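Local coordinates for protein N-deoxyribosyltransferase (Bacillus psychrosaccharolyticus, PDB 6EVS) that catalyses transfer of the 2'-deoxyribosyl group between nucleobases and serves as a biocatalyst for making modified nucleosides, at residues A66-G71 against P95-S100. Sequence-based numbering, arbitrary orientation.
Sequences ADITFG and PVMLFS
The Phe70 ring meets two neighbours of the adjacent strand. Met97 CB and Phe99 CB approach it obliquely, CB of Phe99 lying 3.7 Å from Phe70 CE2. The Met97 sulfur sits at the ring edge, SD 5.5 Å from the Phe70 ring centroid, a Met-aromatic contact. With CG anti to the backbone N in both (chi1 -171° for Phe70), the two phenylalanine side chains run alongside each other in the same direction, which brings Phe99 CB to the CE2 side of the Phe70 ring. The flexible, polarisable thioether of Met97 bends at chi3 and also reaches Ile68, whose CG2 is 3.7 Å from SD. This apolar face continues with Ile4 and Leu6 beside Phe70, Phe118 beside Met97, and Trp121 stacked on Phe99.

Four backbone hydrogen bonds pair the parallel strands. Thr69 O accepts one from Met97 N (2.9 Å); Gly71 N reaches Met97 O at 2.7 Å, nearly straight at 170°, and Gly71 O accepts Phe99 N. Pro95, lacking an N-H, stands just before the strand; its carbonyl accepts the bond from Thr69 N, while its ring carbon CD packs 3.3 Å from Asp67 O. On the other face Thr69, Val96 and Leu98 lie against Leu86 of helix 80-91, the buried Thr69 hydroxyl being hydrogen-bonded to that of Ser89. Gly71, paired with Leu98 in register, has no side chain on this face, and Leu98 CD1 packs against its backbone, 3.8 Å from Gly71 O.

Strands 68-72 and 96-99, joined through helix 80-91, form a beta-alpha-beta crossover in the parallel sheet, strand order 2-1-3-4-5, of a flavodoxin-like alpha/beta fold.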
# COMPACT_ATOMS: atom_id res chain seq x y z
N ALA A 66 -13.48 -3.87 -6.06
CA ALA A 66 -13.64 -3.56 -7.48
C ALA A 66 -12.32 -3.70 -8.23
O ALA A 66 -11.24 -3.48 -7.68
CB ALA A 66 -14.15 -2.12 -7.64
N ASP A 67 -12.42 -4.05 -9.53
CA ASP A 67 -11.29 -3.96 -10.46
C ASP A 67 -11.04 -2.54 -10.92
O ASP A 67 -9.89 -2.14 -11.14
CB ASP A 67 -11.56 -4.83 -11.69
CG ASP A 67 -11.71 -6.31 -11.34
OD1 ASP A 67 -12.71 -6.93 -11.81
OD2 ASP A 67 -10.86 -6.80 -10.54
N ILE A 68 -12.12 -1.77 -11.08
CA ILE A 68 -12.11 -0.46 -11.73
C ILE A 68 -13.08 0.43 -10.96
O ILE A 68 -14.17 -0.02 -10.58
CB ILE A 68 -12.57 -0.54 -13.20
CG1 ILE A 68 -11.62 -1.38 -14.05
CG2 ILE A 68 -12.82 0.88 -13.79
CD1 ILE A 68 -12.29 -1.87 -15.32
N THR A 69 -12.71 1.68 -10.76
CA THR A 69 -13.63 2.69 -10.25
C THR A 69 -14.08 3.59 -11.40
O THR A 69 -13.25 4.25 -12.04
CB THR A 69 -13.02 3.53 -9.15
OG1 THR A 69 -12.79 2.70 -8.00
CG2 THR A 69 -13.97 4.78 -8.79
N PHE A 70 -15.39 3.64 -11.64
CA PHE A 70 -15.98 4.44 -12.71
C PHE A 70 -16.68 5.62 -12.07
O PHE A 70 -17.65 5.44 -11.33
CB PHE A 70 -16.96 3.59 -13.53
CG PHE A 70 -17.45 4.26 -14.79
CD1 PHE A 70 -16.97 3.88 -16.04
CD2 PHE A 70 -18.42 5.26 -14.73
CE1 PHE A 70 -17.42 4.51 -17.20
CE2 PHE A 70 -18.87 5.89 -15.89
CZ PHE A 70 -18.37 5.50 -17.12
N GLY A 71 -16.20 6.83 -12.35
CA GLY A 71 -16.69 8.03 -11.70
C GLY A 71 -17.53 8.87 -12.65
O GLY A 71 -17.34 8.81 -13.87
N PRO A 95 -7.65 1.23 -11.60
CA PRO A 95 -7.77 2.13 -12.76
C PRO A 95 -9.04 2.97 -12.64
O PRO A 95 -10.11 2.45 -12.29
CB PRO A 95 -7.81 1.18 -13.95
CG PRO A 95 -6.92 0.01 -13.50
CD PRO A 95 -7.35 -0.16 -12.01
N VAL A 96 -8.91 4.26 -12.86
CA VAL A 96 -10.05 5.17 -12.76
C VAL A 96 -10.55 5.51 -14.15
O VAL A 96 -9.78 5.99 -14.99
CB VAL A 96 -9.69 6.45 -11.99
CG1 VAL A 96 -10.78 7.49 -12.17
CG2 VAL A 96 -9.48 6.15 -10.53
N MET A 97 -11.84 5.26 -14.39
CA MET A 97 -12.53 5.77 -15.56
C MET A 97 -13.48 6.89 -15.15
O MET A 97 -14.10 6.83 -14.09
CB MET A 97 -13.32 4.67 -16.28
CG MET A 97 -12.42 3.62 -17.00
SD MET A 97 -13.37 2.12 -17.23
CE MET A 97 -13.97 2.14 -18.88
N LEU A 98 -13.58 7.91 -15.99
CA LEU A 98 -14.36 9.09 -15.64
C LEU A 98 -15.27 9.46 -16.79
O LEU A 98 -14.86 9.43 -17.96
CB LEU A 98 -13.44 10.26 -15.27
CG LEU A 98 -14.07 11.45 -14.54
CD1 LEU A 98 -14.39 11.09 -13.10
CD2 LEU A 98 -13.15 12.67 -14.59
N PHE A 99 -16.51 9.78 -16.46
CA PHE A 99 -17.51 10.24 -17.41
C PHE A 99 -17.95 11.63 -16.99
O PHE A 99 -18.33 11.85 -15.84
CB PHE A 99 -18.71 9.28 -17.48
CG PHE A 99 -19.76 9.70 -18.48
CD1 PHE A 99 -20.81 10.50 -18.10
CD2 PHE A 99 -19.68 9.29 -19.80
CE1 PHE A 99 -21.77 10.91 -19.02
CE2 PHE A 99 -20.64 9.69 -20.73
CZ PHE A 99 -21.68 10.49 -20.34
N SER A 100 -17.90 12.59 -17.92
CA SER A 100 -18.35 13.94 -17.57
C SER A 100 -19.56 14.31 -18.43
O SER A 100 -19.42 14.44 -19.66
CB SER A 100 -17.23 14.97 -17.74
OG SER A 100 -17.67 16.30 -17.50